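Side-chain contacts in sugar ABC transporter, periplasmic sugar-binding protein (Caulobacter crescentus, PDB 4IRX), which binds myo-inositol between two lobes as the periplasmic receptor of an ABC transporter, and so probably serves uptake of this nutrient: residues A[147-152]-A[226-231]; A[201-206]-A[244-249]. All blocks are in the same frame, centred on the assembly; numbering follows the deposited sequence.

Contact 1: A[147-152]-A[226-231]. With INS (1,2,3,4,5,6-hexahydroxy-cyclohexane), chain C.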
loop_
_atom_site.group_PDB
_atom_site.type_symbol
_atom_site.label_atom_id
_atom_site.label_comp_id
_atom_site.label_asym_id
_atom_site.label_seq_id
_atom_site.Cartn_x
_atom_site.Cartn_y
_atom_site.Cartn_z
ATOM N N ILE A 147 -2.886 7.798 -4.692
ATOM C CA ILE A 147 -3.883 8.614 -5.369
ATOM C C ILE A 147 -5.302 8.259 -4.940
ATOM O O ILE A 147 -6.104 9.146 -4.625
ATOM C CB ILE A 147 -3.712 8.484 -6.896
ATOM C CG1 ILE A 147 -2.334 9.019 -7.297
ATOM C CG2 ILE A 147 -4.843 9.183 -7.619
ATOM C CD1 ILE A 147 -1.909 8.650 -8.703
ATOM N N GLU A 148 -5.599 6.969 -4.874
ATOM C CA GLU A 148 -6.945 6.529 -4.511
ATOM C C GLU A 148 -7.260 6.671 -3.016
ATOM O O GLU A 148 -8.375 7.046 -2.634
ATOM C CB GLU A 148 -7.151 5.084 -4.961
ATOM C CG GLU A 148 -7.223 4.960 -6.471
ATOM C CD GLU A 148 -7.160 3.526 -6.931
ATOM O OE1 GLU A 148 -7.144 2.632 -6.062
ATOM O OE2 GLU A 148 -7.106 3.302 -8.156
ATOM N N ARG A 149 -6.286 6.387 -2.159
ATOM C CA ARG A 149 -6.478 6.608 -0.728
ATOM C C ARG A 149 -6.757 8.059 -0.431
ATOM O O ARG A 149 -7.648 8.362 0.363
ATOM C CB ARG A 149 -5.257 6.186 0.095
ATOM C CG ARG A 149 -5.391 4.827 0.684
ATOM C CD ARG A 149 -4.086 4.317 1.282
ATOM N NE ARG A 149 -3.903 2.963 0.788
ATOM C CZ ARG A 149 -2.800 2.242 0.920
ATOM N NH1 ARG A 149 -1.757 2.756 1.571
ATOM N NH2 ARG A 149 -2.734 1.035 0.382
ATOM N N VAL A 150 -5.976 8.952 -1.029
ATOM C CA VAL A 150 -6.153 10.378 -0.871
ATOM C C VAL A 150 -7.557 10.790 -1.339
ATOM O O VAL A 150 -8.240 11.565 -0.692
ATOM C CB VAL A 150 -5.047 11.128 -1.661
ATOM C CG1 VAL A 150 -5.450 12.509 -1.944
ATOM C CG2 VAL A 150 -3.754 11.113 -0.872
ATOM N N LYS A 151 -7.974 10.241 -2.492
ATOM C CA LYS A 151 -9.311 10.587 -3.026
ATOM C C LYS A 151 -10.409 10.193 -2.029
ATOM O O LYS A 151 -11.327 10.945 -1.783
ATOM C CB LYS A 151 -9.587 9.962 -4.410
ATOM C CG LYS A 151 -11.067 10.078 -4.784
ATOM C CD LYS A 151 -11.411 9.742 -6.201
ATOM C CE LYS A 151 -12.839 10.207 -6.473
ATOM N NZ LYS A 151 -13.861 9.404 -5.728
ATOM N N GLY A 152 -10.299 9.009 -1.427
ATOM C CA GLY A 152 -11.292 8.546 -0.472
ATOM C C GLY A 152 -11.338 9.432 0.780
ATOM O O GLY A 152 -12.411 9.752 1.302
ATOM N N ILE A 226 -4.019 7.837 12.821
ATOM C CA ILE A 226 -4.631 6.709 12.140
ATOM C C ILE A 226 -3.704 6.304 11.031
ATOM O O ILE A 226 -3.150 7.167 10.332
ATOM C CB ILE A 226 -5.987 7.073 11.508
ATOM C CG1 ILE A 226 -6.962 7.538 12.569
ATOM C CG2 ILE A 226 -6.585 5.876 10.804
ATOM C CD1 ILE A 226 -8.378 7.368 12.125
ATOM N N GLY A 227 -3.490 4.999 10.892
ATOM C CA GLY A 227 -2.633 4.482 9.838
ATOM C C GLY A 227 -3.388 3.623 8.830
ATOM O O GLY A 227 -4.613 3.646 8.719
ATOM N N PHE A 228 -2.608 2.845 8.112
ATOM C CA PHE A 228 -3.117 1.974 7.058
ATOM C C PHE A 228 -2.099 0.860 6.933
ATOM O O PHE A 228 -0.904 1.130 6.823
ATOM C CB PHE A 228 -3.217 2.775 5.743
ATOM C CG PHE A 228 -4.204 2.203 4.732
ATOM C CD1 PHE A 228 -3.913 1.033 4.036
ATOM C CD2 PHE A 228 -5.411 2.855 4.474
ATOM C CE1 PHE A 228 -4.833 0.495 3.090
ATOM C CE2 PHE A 228 -6.331 2.352 3.537
ATOM C CZ PHE A 228 -6.045 1.160 2.835
ATOM N N ASP A 229 -2.564 -0.388 6.957
ATOM C CA ASP A 229 -1.796 -1.647 6.670
ATOM C C ASP A 229 -2.009 -2.715 7.734
ATOM O O ASP A 229 -1.843 -3.891 7.457
ATOM C CB ASP A 229 -0.259 -1.517 6.488
ATOM C CG ASP A 229 0.129 -0.798 5.219
ATOM O OD1 ASP A 229 -0.731 -0.654 4.328
ATOM O OD2 ASP A 229 1.292 -0.354 5.123
ATOM N N ALA A 230 -2.340 -2.303 8.953
ATOM C CA ALA A 230 -2.472 -3.236 10.081
ATOM C C ALA A 230 -1.218 -4.087 10.300
ATOM O O ALA A 230 -1.300 -5.298 10.520
ATOM C CB ALA A 230 -3.729 -4.120 9.926
ATOM N N ILE A 231 -0.052 -3.458 10.240
ATOM C CA ILE A 231 1.163 -4.199 10.554
ATOM C C ILE A 231 1.199 -4.430 12.069
ATOM O O ILE A 231 0.588 -3.677 12.822
ATOM C CB ILE A 231 2.461 -3.492 10.059
ATOM C CG1 ILE A 231 2.748 -2.234 10.866
ATOM C CG2 ILE A 231 2.362 -3.174 8.550
ATOM C CD1 ILE A 231 4.040 -1.481 10.405
HETATM C C1 INS C . 0.809 -0.269 0.219
HETATM C C2 INS C . 1.110 -0.137 1.674
HETATM C C3 INS C . 2.534 0.332 1.830
HETATM C C4 INS C . 2.716 1.664 1.177
HETATM C C5 INS C . 2.467 1.556 -0.281
HETATM C C6 INS C . 1.085 1.008 -0.549
HETATM O O1 INS C . -0.524 -0.674 0.034
HETATM O O2 INS C . 0.211 0.755 2.261
HETATM O O3 INS C . 2.894 0.386 3.189
HETATM O O4 INS C . 3.989 2.168 1.426
HETATM O O5 INS C . 2.645 2.804 -0.870
HETATM O O6 INS C . 0.818 0.926 -1.925
#
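R149 and F228 form a cation-pi stack in the inositol pocket of a periplasmic binding protein, joining helix 144-160 to the loop after strand 224-226. Stacking comes first: the guanidinium lies almost flat on the phenyl ring, planes 12° apart and centres 3.7 Å apart, with R149 CZ 3.4 Å from F228 CE1. The aliphatic part shares the same ring face, R149 CD making a CH-pi contact 3.8 Å from the centroid of F228. A bend at chi3 (-132°) turns the guanidinium along the ring, and N113 accepts a hydrogen bond from NE, which helps fix its rotation.

Toward the ligand, the two outer nitrogens do the hydrogen bonding and meet neighbouring hydroxyls: R149 NH2 gives a bond of 2.8 Å to INS O1, close to the guanidinium plane, and R149 NH1 one to INS O2. D229 continues this grip with both carboxylate oxygens, taking O2-H on OD1 and O3-H on OD2. The carboxylate of D229 probably complements the charge of R149 at longer range, OD1 being 4.5 Å from R149 NH1, too far for a salt bridge. INS O2 is therefore held twice, 2.9 Å from R149 NH1 and 2.7 Å from D229 OD1.

Contact 2: A[201-206]-A[244-249]. With INS (1,2,3,4,5,6-hexahydroxy-cyclohexane), chain C.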
loop_
_atom_site.group_PDB
_atom_site.type_symbol
_atom_site.label_atom_id
_atom_site.label_comp_id
_atom_site.label_asym_id
_atom_site.label_seq_id
_atom_site.Cartn_x
_atom_site.Cartn_y
_atom_site.Cartn_z
ATOM N N LEU A 201 -1.096 7.449 5.567
ATOM C CA LEU A 201 -1.534 6.479 4.578
ATOM C C LEU A 201 -0.688 5.194 4.534
ATOM O O LEU A 201 -0.849 4.351 3.646
ATOM C CB LEU A 201 -1.701 7.142 3.206
ATOM C CG LEU A 201 -3.046 7.862 2.996
ATOM C CD1 LEU A 201 -3.462 8.817 4.098
ATOM C CD2 LEU A 201 -3.008 8.582 1.673
ATOM N N ASN A 202 0.207 5.024 5.509
ATOM C CA ASN A 202 0.671 3.691 5.878
ATOM C C ASN A 202 1.110 3.667 7.334
ATOM O O ASN A 202 1.293 4.716 7.954
ATOM C CB ASN A 202 1.712 3.076 4.897
ATOM C CG ASN A 202 3.130 3.555 5.117
ATOM O OD1 ASN A 202 3.406 4.370 5.992
ATOM N ND2 ASN A 202 4.049 3.042 4.322
ATOM N N ASP A 203 1.255 2.469 7.875
ATOM C CA ASP A 203 1.556 2.310 9.304
ATOM C C ASP A 203 2.999 2.663 9.627
ATOM O O ASP A 203 3.271 3.167 10.697
ATOM C CB ASP A 203 1.308 0.874 9.772
ATOM C CG ASP A 203 -0.164 0.563 9.981
ATOM O OD1 ASP A 203 -0.984 1.506 10.176
ATOM O OD2 ASP A 203 -0.470 -0.648 9.969
ATOM N N ASP A 204 3.910 2.411 8.696
ATOM C CA ASP A 204 5.328 2.767 8.875
ATOM C C ASP A 204 5.464 4.274 9.127
ATOM O O ASP A 204 6.145 4.709 10.061
ATOM C CB ASP A 204 6.113 2.317 7.621
ATOM C CG ASP A 204 7.622 2.155 7.854
ATOM O OD1 ASP A 204 8.070 1.930 9.003
ATOM O OD2 ASP A 204 8.373 2.239 6.850
HETATM N N MSE A 205 4.784 5.070 8.306
HETATM C CA MSE A 205 4.756 6.514 8.497
HETATM C C MSE A 205 4.001 6.892 9.751
HETATM O O MSE A 205 4.391 7.836 10.435
HETATM C CB MSE A 205 4.133 7.219 7.286
HETATM C CG MSE A 205 4.962 7.106 5.994
HETATM SE SE MSE A 205 4.198 8.126 4.544
HETATM C CE MSE A 205 2.451 7.274 4.453
ATOM N N ALA A 206 2.894 6.216 10.043
ATOM C CA ALA A 206 2.148 6.460 11.266
ATOM C C ALA A 206 3.003 6.322 12.507
ATOM O O ALA A 206 2.836 7.097 13.445
ATOM C CB ALA A 206 0.905 5.524 11.364
ATOM N N VAL A 244 -5.124 5.134 17.334
ATOM C CA VAL A 244 -6.558 4.853 17.416
ATOM C C VAL A 244 -7.046 3.781 16.436
ATOM O O VAL A 244 -7.899 2.967 16.764
ATOM C CB VAL A 244 -7.426 6.142 17.270
ATOM C CG1 VAL A 244 -7.255 7.050 18.468
ATOM C CG2 VAL A 244 -7.078 6.895 15.975
ATOM N N ALA A 245 -6.460 3.757 15.246
ATOM C CA ALA A 245 -6.975 2.877 14.213
ATOM C C ALA A 245 -5.975 2.665 13.115
ATOM O O ALA A 245 -5.016 3.435 12.960
ATOM C CB ALA A 245 -8.297 3.440 13.627
ATOM N N THR A 246 -6.195 1.594 12.360
ATOM C CA THR A 246 -5.455 1.358 11.132
ATOM C C THR A 246 -6.436 0.695 10.167
ATOM O O THR A 246 -7.640 0.641 10.446
ATOM C CB THR A 246 -4.144 0.523 11.364
ATOM O OG1 THR A 246 -3.440 0.360 10.121
ATOM C CG2 THR A 246 -4.464 -0.852 11.971
ATOM N N VAL A 247 -5.949 0.264 9.016
ATOM C CA VAL A 247 -6.835 -0.322 8.016
ATOM C C VAL A 247 -6.242 -1.633 7.545
ATOM O O VAL A 247 -5.084 -1.668 7.120
ATOM C CB VAL A 247 -7.059 0.622 6.800
ATOM C CG1 VAL A 247 -8.011 -0.028 5.798
ATOM C CG2 VAL A 247 -7.614 1.961 7.236
ATOM N N GLU A 248 -7.029 -2.699 7.609
ATOM C CA GLU A 248 -6.652 -3.999 7.075
ATOM C C GLU A 248 -6.951 -4.081 5.594
ATOM O O GLU A 248 -8.078 -3.787 5.156
ATOM C CB GLU A 248 -7.438 -5.099 7.797
ATOM C CG GLU A 248 -7.247 -6.491 7.183
ATOM C CD GLU A 248 -5.854 -7.038 7.346
ATOM O OE1 GLU A 248 -5.284 -6.886 8.448
ATOM O OE2 GLU A 248 -5.303 -7.613 6.382
ATOM N N GLN A 249 -5.947 -4.459 4.808
ATOM C CA GLN A 249 -6.110 -4.606 3.364
ATOM C C GLN A 249 -5.699 -5.972 2.820
ATOM O O GLN A 249 -5.634 -6.177 1.588
ATOM C CB GLN A 249 -5.368 -3.510 2.608
ATOM C CG GLN A 249 -3.867 -3.442 2.830
ATOM C CD GLN A 249 -3.177 -2.678 1.727
ATOM O OE1 GLN A 249 -3.524 -2.805 0.544
ATOM N NE2 GLN A 249 -2.220 -1.812 2.114
HETATM C C1 INS C . 0.809 -0.269 0.219
HETATM C C2 INS C . 1.110 -0.137 1.674
HETATM C C3 INS C . 2.534 0.332 1.830
HETATM C C4 INS C . 2.716 1.664 1.177
HETATM C C5 INS C . 2.467 1.556 -0.281
HETATM C C6 INS C . 1.085 1.008 -0.549
HETATM O O1 INS C . -0.524 -0.674 0.034
HETATM O O2 INS C . 0.211 0.755 2.261
HETATM O O3 INS C . 2.894 0.386 3.189
HETATM O O4 INS C . 3.989 2.168 1.426
HETATM O O5 INS C . 2.645 2.804 -0.870
HETATM O O6 INS C . 0.818 0.926 -1.925
#
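D203 CG is set beside its own backbone N (chi1 -77°), while T246 OG1 swings anti to its backbone N (chi1 -178°), and the two side chains cross at about a right angle to meet. The T246 hydroxyl OG1 donates to D203 OD1 (2.7 Å), which receives it on its syn lone pair, the side of its other oxygen. This buried bond is the one direct hydrogen bond between 201-206 and 244-249. Its partners are also tied to the loop between them: T246 OG1 bonds to the backbone N of A230 and D203 OD2 to that of I231, so hydroxyl and carboxylate probably help hold the loop that carries D229.

On the ligand side, each segment also sends an amide to the bound inositol. N202 is the N-cap of helix 203-215: its OD1 accepts from the backbone N of M205, a selenomethionine, at 2.8 Å. With the oxygen so engaged, the amide is oriented to point ND2 at two adjacent hydroxyls, 3.0 Å from INS O4 and 3.1 Å from INS O3. Q249 extends beyond CG to place NE2 2.9 Å from INS O1, a fairly straight bond (161°); NE2 also bonds to D229 OD1.

The contact thus joins the first turn of helix 203-215 to strand 246-248, an outermost strand of the seven-stranded mixed sheet, where T246 pairs through its backbone with I282 of the antiparallel strand 275-282, and Q249 packs against F22 of helix 21-37.

How the contacts relate
Both contacts are buried, their centres 7 Å apart, and both reach the same inositol; neither is a surface contact. Their segments alternate along the chain, and segment 226-231 lies against 201-206 and 244-249 alike, with D229 N 2.8 Å from V247 O. Chemistry follows place. Contact 1 spans from a helix to a pocket loop and rests on a cation-pi stack, with charged groups turned to the ligand. Contact 2, behind that loop, joins a helix start to strand 246-248, whose flank away from 275-282 bonds to the backbone of 226-231; it uses a neutral hydroxyl and a carboxylate, and its ligand bonds come from amides. It probably acts as a second shell steadying D229's loop.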